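Local coordinates for protein putative oxidoreductase (Pseudomonas putida, PDB 3L6D) that probably binds NADP in a Rossmann-type domain and acts as an oxidoreductase, at residues G18-I23 and G125-Y130; Q26-Q31 and R154-G159; F71-N76 and H80-M85; E148-H153 and G162-L167; F191-A196 and R209-T214. All blocks are in the same frame, centred on the assembly; numbering follows the deposited sequence.

Interaction 1: G18-I23 and G125-Y130; sequences GAMGTI and GMIVAY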
# COMPACT_ATOMS: atom_id res chain seq x y z
N GLY B 18 -11.77 -5.89 -27.76
CA GLY B 18 -11.70 -4.58 -27.17
C GLY B 18 -10.31 -4.51 -26.61
O GLY B 18 -9.50 -5.35 -26.89
N ALA B 19 -10.02 -3.50 -25.83
CA ALA B 19 -8.64 -3.29 -25.34
C ALA B 19 -8.03 -4.51 -24.62
O ALA B 19 -6.86 -4.85 -24.86
CB ALA B 19 -8.56 -2.05 -24.46
N MSE B 20 -8.81 -5.12 -23.73
CA MSE B 20 -8.33 -6.23 -22.89
C MSE B 20 -8.15 -7.52 -23.73
O MSE B 20 -7.08 -8.15 -23.69
CB MSE B 20 -9.29 -6.43 -21.72
CG MSE B 20 -8.85 -7.42 -20.66
SE MSE B 20 -7.02 -7.26 -19.97
CE MSE B 20 -7.28 -6.09 -18.39
N GLY B 21 -9.18 -7.88 -24.48
CA GLY B 21 -9.06 -8.98 -25.43
C GLY B 21 -7.94 -8.77 -26.45
O GLY B 21 -7.18 -9.69 -26.71
N THR B 22 -7.82 -7.57 -27.00
CA THR B 22 -6.74 -7.29 -27.95
C THR B 22 -5.39 -7.53 -27.30
O THR B 22 -4.53 -8.20 -27.90
CB THR B 22 -6.82 -5.85 -28.55
OG1 THR B 22 -8.06 -5.71 -29.24
CG2 THR B 22 -5.66 -5.59 -29.53
N ILE B 23 -5.19 -7.03 -26.07
CA ILE B 23 -3.87 -7.26 -25.46
C ILE B 23 -3.63 -8.72 -25.11
O ILE B 23 -2.51 -9.20 -25.23
CB ILE B 23 -3.46 -6.30 -24.27
CG1 ILE B 23 -1.92 -6.34 -24.06
CG2 ILE B 23 -4.03 -6.74 -22.96
CD1 ILE B 23 -1.12 -5.50 -25.02
N GLY B 125 -12.59 -16.02 -15.14
CA GLY B 125 -11.29 -15.48 -14.73
C GLY B 125 -11.44 -14.01 -14.32
O GLY B 125 -12.34 -13.29 -14.79
N MSE B 126 -10.59 -13.59 -13.38
CA MSE B 126 -10.40 -12.18 -13.01
C MSE B 126 -8.90 -11.90 -13.12
O MSE B 126 -8.09 -12.57 -12.49
CB MSE B 126 -10.91 -11.90 -11.60
CG MSE B 126 -12.41 -11.58 -11.49
SE MSE B 126 -13.28 -12.64 -10.07
CE MSE B 126 -12.53 -14.29 -10.77
N ILE B 127 -8.55 -10.88 -13.87
CA ILE B 127 -7.16 -10.56 -13.96
C ILE B 127 -6.86 -9.32 -13.14
O ILE B 127 -7.42 -8.29 -13.36
CB ILE B 127 -6.69 -10.46 -15.38
CG1 ILE B 127 -5.24 -10.08 -15.39
CG2 ILE B 127 -7.47 -9.48 -16.14
CD1 ILE B 127 -4.53 -10.72 -16.44
N VAL B 128 -5.98 -9.47 -12.17
CA VAL B 128 -5.64 -8.36 -11.32
C VAL B 128 -4.56 -7.52 -11.94
O VAL B 128 -3.47 -7.48 -11.47
CB VAL B 128 -5.24 -8.84 -9.96
CG1 VAL B 128 -5.31 -7.74 -8.97
CG2 VAL B 128 -6.13 -9.94 -9.53
N ALA B 129 -4.89 -6.86 -13.02
CA ALA B 129 -3.92 -6.07 -13.71
C ALA B 129 -4.54 -5.07 -14.61
O ALA B 129 -5.65 -5.23 -15.02
CB ALA B 129 -3.03 -6.96 -14.50
N TYR B 130 -3.81 -4.04 -14.93
CA TYR B 130 -4.19 -3.16 -16.03
C TYR B 130 -3.67 -3.83 -17.29
O TYR B 130 -2.72 -4.62 -17.22
CB TYR B 130 -3.62 -1.75 -15.81
CG TYR B 130 -4.29 -1.03 -14.66
CD1 TYR B 130 -5.57 -0.52 -14.79
CD2 TYR B 130 -3.65 -0.93 -13.41
CE1 TYR B 130 -6.19 0.12 -13.73
CE2 TYR B 130 -4.29 -0.28 -12.32
CZ TYR B 130 -5.55 0.24 -12.50
OH TYR B 130 -6.19 0.91 -11.48
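M20, present as selenomethionine, holds CG anti to its own amide nitrogen (chi1 -172°) and then bends at both chi2 and chi3, which carries the terminal methyl across to the 125-130 segment although the side chain leaves its helix pointing neither at that segment nor away from it. On the strand, I127 turns CG1 to the side opposite its backbone N (chi1 178°), and its CG2 branch is the one that meets the helix. M20 CE lies 4.1 Å from I127 CG2, the two side chains crossing obliquely. M20 CE is also 3.8 Å from A129 O and 4.4 Å from Y130 C, and therefore rests against the backbone beyond I127, where V128 is the centre of an inverse gamma turn with a weak bond of 2.9 Å from A129 N to I127 O. P131 and V134 also touch M20. Beyond the turn Y130 points away from the helix, and its OH is hydrogen-bonded to H245 of the second subunit. At the helix start G18 is the N-cap residue; its O accepts from T22 N and, from above the carbonyl plane, from T22 OG1 at 2.8 Å. G18 and G21 fit the GxGxxG pattern of a strand-turn-helix, consistent with the dinucleotide-binding turn of a Rossmann fold.

Interaction 2: Q26-Q31 and R154-G159; sequences QVLLKQ and RALLEG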
# COMPACT_ATOMS: atom_id res chain seq x y z
N GLN B 26 -2.55 -10.37 -28.30
CA GLN B 26 -1.17 -9.99 -28.69
C GLN B 26 -0.14 -10.68 -27.84
O GLN B 26 0.86 -11.20 -28.35
CB GLN B 26 -0.98 -8.46 -28.58
CG GLN B 26 -1.73 -7.64 -29.61
CD GLN B 26 -1.66 -6.13 -29.35
OE1 GLN B 26 -1.53 -5.33 -30.29
NE2 GLN B 26 -1.74 -5.73 -28.08
N VAL B 27 -0.38 -10.70 -26.52
CA VAL B 27 0.56 -11.34 -25.59
C VAL B 27 0.71 -12.83 -25.93
O VAL B 27 1.84 -13.36 -26.08
CB VAL B 27 0.11 -11.09 -24.09
CG1 VAL B 27 0.61 -12.17 -23.14
CG2 VAL B 27 0.62 -9.73 -23.64
N LEU B 28 -0.43 -13.49 -26.12
CA LEU B 28 -0.42 -14.90 -26.48
C LEU B 28 0.28 -15.15 -27.82
O LEU B 28 1.09 -16.08 -27.91
CB LEU B 28 -1.84 -15.48 -26.46
CG LEU B 28 -2.52 -15.44 -25.10
CD1 LEU B 28 -4.05 -15.70 -25.29
CD2 LEU B 28 -1.88 -16.51 -24.17
N LEU B 29 0.02 -14.31 -28.85
CA LEU B 29 0.78 -14.43 -30.11
C LEU B 29 2.28 -14.23 -29.91
O LEU B 29 3.10 -14.98 -30.47
CB LEU B 29 0.32 -13.42 -31.17
CG LEU B 29 -1.02 -13.63 -31.84
CD1 LEU B 29 -1.38 -12.29 -32.46
CD2 LEU B 29 -0.92 -14.76 -32.94
N LYS B 30 2.64 -13.23 -29.10
CA LYS B 30 4.04 -12.94 -28.81
C LYS B 30 4.74 -14.13 -28.12
O LYS B 30 5.92 -14.38 -28.36
CB LYS B 30 4.15 -11.65 -27.97
CG LYS B 30 5.56 -11.23 -27.59
CD LYS B 30 6.18 -10.32 -28.66
CE LYS B 30 7.72 -10.19 -28.49
NZ LYS B 30 8.09 -9.81 -27.08
N GLN B 31 4.01 -14.87 -27.30
CA GLN B 31 4.53 -16.02 -26.59
C GLN B 31 4.62 -17.26 -27.47
O GLN B 31 5.08 -18.30 -27.00
CB GLN B 31 3.65 -16.31 -25.35
CG GLN B 31 3.76 -15.21 -24.27
CD GLN B 31 2.63 -15.27 -23.25
OE1 GLN B 31 1.72 -16.09 -23.35
NE2 GLN B 31 2.67 -14.37 -22.27
N ARG B 154 -4.14 -24.39 -17.50
CA ARG B 154 -3.46 -23.48 -16.58
C ARG B 154 -2.22 -22.85 -17.20
O ARG B 154 -2.01 -21.67 -17.05
CB ARG B 154 -3.07 -24.23 -15.29
CG ARG B 154 -2.45 -23.31 -14.29
CD ARG B 154 -1.53 -24.10 -13.42
NE ARG B 154 -2.19 -24.45 -12.18
CZ ARG B 154 -2.15 -23.68 -11.10
NH1 ARG B 154 -1.49 -22.54 -11.13
NH2 ARG B 154 -2.76 -24.06 -9.98
N ALA B 155 -1.39 -23.65 -17.90
CA ALA B 155 -0.15 -23.14 -18.50
C ALA B 155 -0.47 -22.03 -19.51
O ALA B 155 0.18 -20.98 -19.56
CB ALA B 155 0.70 -24.32 -19.21
N LEU B 156 -1.53 -22.24 -20.27
CA LEU B 156 -1.96 -21.24 -21.25
C LEU B 156 -2.37 -19.93 -20.55
O LEU B 156 -1.90 -18.85 -20.93
CB LEU B 156 -3.18 -21.79 -22.02
CG LEU B 156 -3.90 -20.82 -22.93
CD1 LEU B 156 -3.02 -20.46 -24.11
CD2 LEU B 156 -5.20 -21.51 -23.38
N LEU B 157 -3.20 -20.05 -19.53
CA LEU B 157 -3.71 -18.91 -18.82
C LEU B 157 -2.59 -18.19 -18.03
O LEU B 157 -2.64 -16.99 -17.83
CB LEU B 157 -4.85 -19.35 -17.89
CG LEU B 157 -6.05 -19.89 -18.70
CD1 LEU B 157 -7.18 -20.29 -17.79
CD2 LEU B 157 -6.53 -18.85 -19.81
N GLU B 158 -1.60 -18.95 -17.61
CA GLU B 158 -0.39 -18.35 -17.01
C GLU B 158 0.36 -17.45 -17.99
O GLU B 158 1.18 -16.64 -17.58
CB GLU B 158 0.54 -19.42 -16.38
CG GLU B 158 0.04 -19.84 -15.01
CD GLU B 158 0.73 -21.10 -14.45
OE1 GLU B 158 1.49 -21.78 -15.18
OE2 GLU B 158 0.42 -21.41 -13.28
N GLY B 159 0.07 -17.59 -19.29
CA GLY B 159 0.62 -16.66 -20.26
C GLY B 159 0.11 -15.23 -20.06
O GLY B 159 0.80 -14.27 -20.42
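L156 is the first residue of 154-159 to meet helix 19-30: its CD1 lies 4.1 Å from L28 CD2, the two side chains crossing at about a right angle. L28 CD2 also comes within 4.0 Å of L156 O. E158 points away from this contact, its OE2 bridged back to R154 NH1 one turn earlier by a salt bridge of 3.1 Å. G159 carries the polar link. Q31 NE2 donates to G159 O over 2.6 Å in an almost straight bond (177°), the acceptor lying in the plane of the Q31 amide. V27 CG1 approaches G159 O to 3.4 Å. Q31 OE1 is engaged by K33 NZ, so both ends of the amide are used and its flip is fixed. A leucine in place of Q31 would probably leave the G159 carbonyl without this donor and K33 without its amide acceptor. L28 and L156 both touch V12 of strand 12-15, giving the helix-on-sheet layering of a Rossmann fold.

Interaction 3: F71-N76 and H80-M85; sequences FVLLDN and HEVLGM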
# COMPACT_ATOMS: atom_id res chain seq x y z
N PHE B 71 -13.24 -15.49 -23.55
CA PHE B 71 -14.31 -14.49 -23.81
C PHE B 71 -14.01 -13.19 -23.07
O PHE B 71 -13.74 -13.19 -21.88
CB PHE B 71 -15.66 -14.93 -23.25
CG PHE B 71 -16.43 -15.88 -24.10
CD1 PHE B 71 -15.81 -16.87 -24.83
CD2 PHE B 71 -17.81 -15.85 -24.07
CE1 PHE B 71 -16.55 -17.77 -25.61
CE2 PHE B 71 -18.57 -16.75 -24.82
CZ PHE B 71 -17.93 -17.72 -25.60
N VAL B 72 -14.04 -12.07 -23.79
CA VAL B 72 -13.81 -10.78 -23.15
C VAL B 72 -14.76 -9.82 -23.83
O VAL B 72 -14.42 -9.19 -24.82
CB VAL B 72 -12.34 -10.26 -23.27
CG1 VAL B 72 -12.06 -9.29 -22.12
CG2 VAL B 72 -11.30 -11.35 -23.28
N LEU B 73 -15.96 -9.72 -23.30
CA LEU B 73 -17.06 -9.05 -24.02
C LEU B 73 -17.53 -7.85 -23.24
O LEU B 73 -17.08 -7.64 -22.11
CB LEU B 73 -18.20 -10.03 -24.24
CG LEU B 73 -17.85 -11.16 -25.22
CD1 LEU B 73 -18.80 -12.32 -25.05
CD2 LEU B 73 -17.80 -10.70 -26.67
N LEU B 74 -18.41 -7.05 -23.85
CA LEU B 74 -18.85 -5.81 -23.21
C LEU B 74 -19.50 -6.11 -21.87
O LEU B 74 -19.09 -5.59 -20.84
CB LEU B 74 -19.81 -4.99 -24.09
CG LEU B 74 -20.17 -3.60 -23.48
CD1 LEU B 74 -18.92 -2.74 -23.20
CD2 LEU B 74 -21.19 -2.82 -24.31
N ASP B 75 -20.53 -6.96 -21.90
CA ASP B 75 -21.28 -7.23 -20.67
C ASP B 75 -21.96 -8.59 -20.74
O ASP B 75 -21.76 -9.34 -21.71
CB ASP B 75 -22.30 -6.10 -20.42
CG ASP B 75 -23.24 -5.90 -21.59
OD1 ASP B 75 -23.36 -6.80 -22.46
OD2 ASP B 75 -23.89 -4.82 -21.63
N ASN B 76 -22.79 -8.88 -19.74
CA ASN B 76 -23.50 -10.14 -19.72
C ASN B 76 -24.45 -10.27 -20.91
O ASN B 76 -24.53 -11.32 -21.51
CB ASN B 76 -24.23 -10.36 -18.38
CG ASN B 76 -24.30 -11.82 -17.99
OD1 ASN B 76 -23.27 -12.45 -17.77
ND2 ASN B 76 -25.52 -12.38 -17.91
N HIS B 80 -24.47 -13.56 -23.62
CA HIS B 80 -25.60 -14.43 -23.97
C HIS B 80 -25.86 -14.37 -25.45
O HIS B 80 -26.16 -15.39 -26.06
CB HIS B 80 -26.83 -14.09 -23.14
CG HIS B 80 -26.81 -14.68 -21.77
ND1 HIS B 80 -27.32 -15.94 -21.49
CD2 HIS B 80 -26.33 -14.20 -20.60
CE1 HIS B 80 -27.17 -16.19 -20.20
NE2 HIS B 80 -26.56 -15.16 -19.64
N GLU B 81 -25.72 -13.19 -26.04
CA GLU B 81 -25.87 -13.00 -27.50
C GLU B 81 -24.88 -13.88 -28.32
O GLU B 81 -25.28 -14.59 -29.27
CB GLU B 81 -25.69 -11.52 -27.83
CG GLU B 81 -25.68 -11.21 -29.32
CD GLU B 81 -25.49 -9.73 -29.61
OE1 GLU B 81 -24.80 -9.02 -28.83
OE2 GLU B 81 -26.04 -9.27 -30.65
N VAL B 82 -23.61 -13.82 -27.93
CA VAL B 82 -22.58 -14.68 -28.52
C VAL B 82 -22.99 -16.15 -28.42
O VAL B 82 -22.96 -16.88 -29.42
CB VAL B 82 -21.17 -14.42 -27.88
CG1 VAL B 82 -20.23 -15.58 -28.14
CG2 VAL B 82 -20.57 -13.12 -28.39
N LEU B 83 -23.41 -16.58 -27.22
CA LEU B 83 -23.76 -17.97 -26.95
C LEU B 83 -25.05 -18.44 -27.66
O LEU B 83 -25.26 -19.65 -27.84
CB LEU B 83 -23.90 -18.23 -25.44
CG LEU B 83 -22.70 -18.54 -24.51
CD1 LEU B 83 -21.58 -19.36 -25.16
CD2 LEU B 83 -22.17 -17.27 -23.99
N GLY B 84 -25.89 -17.49 -28.04
CA GLY B 84 -27.16 -17.81 -28.70
C GLY B 84 -27.04 -17.91 -30.21
O GLY B 84 -27.97 -18.36 -30.88
N MSE B 85 -25.89 -17.50 -30.75
CA MSE B 85 -25.71 -17.46 -32.21
C MSE B 85 -25.82 -18.83 -32.89
O MSE B 85 -25.76 -19.86 -32.21
CB MSE B 85 -24.39 -16.75 -32.56
CG MSE B 85 -24.51 -15.24 -32.51
SE MSE B 85 -22.79 -14.32 -32.62
CE MSE B 85 -23.36 -12.95 -33.93
O HOH W 1 -26.09 -15.12 -16.88
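H80 reaches back along its helix to N76, its CG anti to the carbonyl carbon and beside the backbone N (chi1 -81°). H80 CB passes 4.0 Å from N76 O, and CG keeps a similar separation from that oxygen. Further out, H80 CD2 lies 3.5 Å from N76 O, which sits at the ring edge in the ring plane, and 3.3 Å from N76 ND2, also at the edge; the amide and imidazole planes are 70° apart. At the tip, H80 NE2 is hydrogen-bonded to a water at 2.8 Å, and N76 ND2 donates to the same water at 3.0 Å, so a single water joins the two polar ends. The backbones are joined by the helical bond from H80 N to N76 O, 3.1 Å long. Two and three residues further on, at V82 and L83, the contact becomes apolar. V82 uses both branches: CG1 lies 3.9 Å from F71 CE2, while CG2 packs on the two methyls of L73. L83 CD2 meets the edge of the F71 ring, 3.7 Å from CE2. D75 caps the helix, its OD1 accepting from A78 N. This is a beta-alpha unit of the Rossmann domain: F71 ends strand 68-71, which lies between strands 12-15 and 96-99, L111 and L114 of helix 105-117 pack on H80, and V59 of helix 59-65 touches V82.

Interaction 4: E148-H153 and G162-L167; sequences EAFEQH and GHTVFL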
# COMPACT_ATOMS: atom_id res chain seq x y z
N GLU B 148 -11.16 -28.82 -13.10
CA GLU B 148 -10.45 -29.72 -14.02
C GLU B 148 -10.09 -28.98 -15.33
O GLU B 148 -8.95 -29.04 -15.78
CB GLU B 148 -11.24 -31.01 -14.26
CG GLU B 148 -11.38 -31.87 -12.98
CD GLU B 148 -12.76 -31.73 -12.33
OE1 GLU B 148 -13.13 -30.62 -11.91
OE2 GLU B 148 -13.49 -32.76 -12.31
N ALA B 149 -11.05 -28.25 -15.89
CA ALA B 149 -10.75 -27.48 -17.12
C ALA B 149 -9.70 -26.38 -16.87
O ALA B 149 -8.82 -26.11 -17.75
CB ALA B 149 -12.03 -26.85 -17.68
N PHE B 150 -9.78 -25.72 -15.71
CA PHE B 150 -8.77 -24.75 -15.36
C PHE B 150 -7.37 -25.42 -15.30
O PHE B 150 -6.40 -24.88 -15.83
CB PHE B 150 -9.07 -24.05 -14.01
CG PHE B 150 -7.84 -23.39 -13.43
CD1 PHE B 150 -7.44 -22.16 -13.89
CD2 PHE B 150 -7.08 -24.03 -12.48
CE1 PHE B 150 -6.29 -21.53 -13.38
CE2 PHE B 150 -5.92 -23.45 -11.95
CZ PHE B 150 -5.54 -22.19 -12.39
N GLU B 151 -7.27 -26.58 -14.67
CA GLU B 151 -5.97 -27.27 -14.60
C GLU B 151 -5.46 -27.65 -16.00
O GLU B 151 -4.28 -27.48 -16.30
CB GLU B 151 -6.03 -28.52 -13.71
CG GLU B 151 -6.12 -28.26 -12.21
CD GLU B 151 -4.94 -27.47 -11.65
OE1 GLU B 151 -3.81 -27.52 -12.21
OE2 GLU B 151 -5.17 -26.76 -10.64
N GLN B 152 -6.37 -28.14 -16.85
CA GLN B 152 -5.99 -28.48 -18.23
C GLN B 152 -5.34 -27.30 -18.94
O GLN B 152 -4.36 -27.47 -19.70
CB GLN B 152 -7.21 -29.00 -19.02
CG GLN B 152 -6.94 -29.30 -20.48
CD GLN B 152 -8.23 -29.70 -21.24
OE1 GLN B 152 -9.28 -29.91 -20.63
NE2 GLN B 152 -8.14 -29.77 -22.57
N HIS B 153 -5.88 -26.10 -18.71
CA HIS B 153 -5.46 -24.92 -19.45
C HIS B 153 -4.62 -23.94 -18.63
O HIS B 153 -4.39 -22.80 -19.03
CB HIS B 153 -6.70 -24.22 -20.07
CG HIS B 153 -7.42 -25.11 -21.05
ND1 HIS B 153 -6.82 -25.56 -22.21
CD2 HIS B 153 -8.63 -25.70 -20.99
CE1 HIS B 153 -7.66 -26.37 -22.84
NE2 HIS B 153 -8.78 -26.44 -22.14
N GLY B 162 1.45 -14.19 -14.69
CA GLY B 162 2.37 -15.17 -14.17
C GLY B 162 1.93 -15.96 -12.95
O GLY B 162 2.35 -17.09 -12.78
N HIS B 163 1.10 -15.38 -12.10
CA HIS B 163 0.71 -16.09 -10.89
C HIS B 163 -0.80 -16.27 -11.00
O HIS B 163 -1.48 -15.34 -11.39
CB HIS B 163 1.02 -15.28 -9.63
CG HIS B 163 2.48 -15.01 -9.41
ND1 HIS B 163 3.30 -15.84 -8.67
CD2 HIS B 163 3.26 -14.00 -9.85
CE1 HIS B 163 4.53 -15.34 -8.65
NE2 HIS B 163 4.53 -14.23 -9.36
N THR B 164 -1.29 -17.46 -10.73
CA THR B 164 -2.73 -17.65 -10.77
C THR B 164 -3.18 -18.50 -9.60
O THR B 164 -2.38 -19.17 -8.97
CB THR B 164 -3.23 -18.17 -12.13
OG1 THR B 164 -4.66 -17.94 -12.18
CG2 THR B 164 -2.90 -19.67 -12.33
N VAL B 165 -4.45 -18.41 -9.23
CA VAL B 165 -4.96 -19.26 -8.16
C VAL B 165 -6.40 -19.65 -8.57
O VAL B 165 -7.14 -18.85 -9.14
CB VAL B 165 -4.89 -18.54 -6.75
CG1 VAL B 165 -5.85 -17.30 -6.71
CG2 VAL B 165 -5.24 -19.49 -5.64
N PHE B 166 -6.76 -20.91 -8.34
CA PHE B 166 -8.14 -21.31 -8.47
C PHE B 166 -8.74 -21.37 -7.06
O PHE B 166 -8.19 -21.99 -6.14
CB PHE B 166 -8.23 -22.67 -9.19
CG PHE B 166 -9.64 -23.12 -9.44
CD1 PHE B 166 -10.25 -22.90 -10.68
CD2 PHE B 166 -10.37 -23.77 -8.44
CE1 PHE B 166 -11.53 -23.30 -10.92
CE2 PHE B 166 -11.69 -24.16 -8.67
CZ PHE B 166 -12.26 -23.92 -9.89
N LEU B 167 -9.91 -20.76 -6.92
CA LEU B 167 -10.69 -20.90 -5.73
C LEU B 167 -12.10 -21.34 -6.15
O LEU B 167 -12.56 -21.00 -7.25
CB LEU B 167 -10.78 -19.54 -5.00
CG LEU B 167 -9.45 -19.02 -4.44
CD1 LEU B 167 -9.62 -17.58 -4.03
CD2 LEU B 167 -9.08 -19.91 -3.25
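F150 and F166 mark the closest backbone approach, their CA atoms 7.7 Å apart, between helix 147-152 and the weakly bonded strand 163-166. Along the strand T164 and F166 point toward the helix and V165 away. The F150 ring swings to the side opposite its backbone N (chi1 162°), against the strand. F166 CB sits over one face of that ring, 4.0 Å from the centroid, in a CH-pi contact; the two rings are oblique, with centroids 5.4 Å apart and planes at 38°. The helix belongs to a beta-alpha-beta crossover, in which helices 147-152 and 154-157 join strand 140-145 to its parallel neighbour 163-166, an edge strand of the sheet within this chain. T164 CG2 meets the F150 ring at its edge, 3.7 Å from CZ. Shortening F150 to an alanine is likely to open a gap, leaving F166 CB without the face it covers and T164 CG2 without the edge it meets. The T164 hydroxyl is hydrogen-bonded to S141 OG and H143 ND1.

Interaction 5: F191-A196 and R209-T214; sequences FEAVGA and RLLLET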
# COMPACT_ATOMS: atom_id res chain seq x y z
N PHE B 191 -3.61 9.12 -3.24
CA PHE B 191 -4.14 10.34 -3.88
C PHE B 191 -4.57 11.37 -2.87
O PHE B 191 -4.25 12.56 -3.03
CB PHE B 191 -5.28 10.03 -4.91
CG PHE B 191 -4.91 9.00 -5.92
CD1 PHE B 191 -3.61 8.93 -6.43
CD2 PHE B 191 -5.85 8.08 -6.38
CE1 PHE B 191 -3.26 7.96 -7.38
CE2 PHE B 191 -5.51 7.11 -7.33
CZ PHE B 191 -4.22 7.06 -7.83
N GLU B 192 -5.26 10.94 -1.82
CA GLU B 192 -5.73 11.85 -0.77
C GLU B 192 -4.55 12.56 -0.03
O GLU B 192 -4.62 13.76 0.23
CB GLU B 192 -6.69 11.13 0.21
CG GLU B 192 -7.21 12.01 1.38
CD GLU B 192 -8.16 11.30 2.34
OE1 GLU B 192 -9.38 11.24 2.06
OE2 GLU B 192 -7.71 10.84 3.41
N ALA B 193 -3.50 11.81 0.29
CA ALA B 193 -2.36 12.35 1.05
C ALA B 193 -1.56 13.30 0.19
O ALA B 193 -1.21 14.39 0.64
CB ALA B 193 -1.48 11.22 1.61
N VAL B 194 -1.33 12.91 -1.06
CA VAL B 194 -0.69 13.81 -2.04
C VAL B 194 -1.49 15.13 -2.25
O VAL B 194 -0.93 16.23 -2.24
CB VAL B 194 -0.44 13.08 -3.39
CG1 VAL B 194 -0.01 14.08 -4.48
CG2 VAL B 194 0.65 12.04 -3.22
N GLY B 195 -2.80 14.99 -2.42
CA GLY B 195 -3.67 16.15 -2.56
C GLY B 195 -3.62 17.02 -1.33
O GLY B 195 -3.62 18.25 -1.43
N ALA B 196 -3.57 16.39 -0.16
CA ALA B 196 -3.46 17.10 1.12
C ALA B 196 -2.14 17.86 1.20
O ALA B 196 -2.09 19.00 1.72
CB ALA B 196 -3.62 16.15 2.31
N ARG B 209 6.57 11.60 -5.65
CA ARG B 209 7.64 10.59 -5.67
C ARG B 209 8.28 10.40 -4.29
O ARG B 209 8.54 9.26 -3.87
CB ARG B 209 8.72 10.87 -6.71
CG ARG B 209 9.83 9.82 -6.71
CD ARG B 209 10.56 9.81 -8.04
NE ARG B 209 9.83 8.94 -8.97
CZ ARG B 209 9.89 9.04 -10.29
NH1 ARG B 209 10.63 9.99 -10.87
NH2 ARG B 209 9.20 8.19 -11.04
N LEU B 210 8.53 11.50 -3.59
CA LEU B 210 9.07 11.42 -2.23
C LEU B 210 8.13 10.69 -1.28
O LEU B 210 8.59 9.91 -0.45
CB LEU B 210 9.40 12.80 -1.65
CG LEU B 210 10.26 12.75 -0.38
CD1 LEU B 210 11.62 12.05 -0.63
CD2 LEU B 210 10.49 14.16 0.24
N LEU B 211 6.83 10.92 -1.40
CA LEU B 211 5.89 10.27 -0.50
C LEU B 211 5.91 8.76 -0.72
O LEU B 211 6.04 7.98 0.23
CB LEU B 211 4.46 10.82 -0.67
CG LEU B 211 3.60 10.83 0.61
CD1 LEU B 211 2.40 11.78 0.53
CD2 LEU B 211 3.12 9.44 0.97
N LEU B 212 5.85 8.35 -1.97
CA LEU B 212 5.95 6.93 -2.30
C LEU B 212 7.27 6.28 -1.82
O LEU B 212 7.26 5.21 -1.18
CB LEU B 212 5.76 6.72 -3.81
CG LEU B 212 5.81 5.25 -4.27
CD1 LEU B 212 4.63 4.48 -3.67
CD2 LEU B 212 5.79 5.12 -5.80
N GLU B 213 8.38 6.91 -2.14
CA GLU B 213 9.68 6.31 -1.83
C GLU B 213 9.94 6.25 -0.31
O GLU B 213 10.50 5.27 0.16
CB GLU B 213 10.80 6.96 -2.66
CG GLU B 213 10.48 6.74 -4.18
CD GLU B 213 11.57 7.10 -5.19
OE1 GLU B 213 12.47 7.92 -4.87
OE2 GLU B 213 11.46 6.59 -6.35
N THR B 214 9.43 7.24 0.44
CA THR B 214 9.71 7.34 1.87
C THR B 214 8.79 6.41 2.70
O THR B 214 9.13 6.05 3.83
CB THR B 214 9.69 8.83 2.34
OG1 THR B 214 10.52 9.62 1.47
CG2 THR B 214 10.27 8.96 3.73
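A193 and V194, consecutive residues of helix 169-199, form the seat for one methyl of L211 on helix 204-232. Just before them E192 faces other partners: its two carboxylate oxygens accept separately from the backbone N of V265 and of F266, at the start of helix 264-281, which satisfies both ends of a buried acid. A193 points toward the second helix and places its CB 4.1 Å from L211 CD1. V194 follows, and its CG2, lying beside the backbone N, comes within 4.1 Å of the same L211 CD1. A single methyl therefore touches two neighbouring residues, and the contact is small and wholly apolar, burying 95 Å² in all. The nearest CA atoms, those of V194 and L211, are 7.6 Å apart. On the second helix T214 OG1 donates to L210 O at 2.7 Å, while T214 N reaches that oxygen from the opposite face of the carbonyl plane. F190, one residue before the first segment, packs on both L211 and L212. The two helices are consecutive in the reductive aminase-like C-terminal domain, and the second subunit lies against both: H182 and F175 of its helix 169-199 pack on A193 and L210, and E231 of its helix 204-232 forms a salt bridge with R209, so that the pair meets the same two helices of the partner.

Overall arrangement
Interactions 1 to 4 lie in the NAD-binding domain, interaction 5 in the helical C-terminal domain, about 28 Å from interaction 1 and 41 Å from interaction 3 between centres. Interactions 1 and 2 share helix 19-30, with centres about 12 Å apart, and cross along the chain; interaction 3 is nested inside the loops closed by both. V72 of interaction 3 packs on M20 and G21 of interaction 1. Interactions 2 and 4 also cross, and touch where R154 and E158 meet T164. Interactions 1 and 4 reach the same sheet. Helix 169-199 then leads from strand 163-166 into interaction 5, which, like interaction 1, touches the second subunit, so the dimer involves both domains.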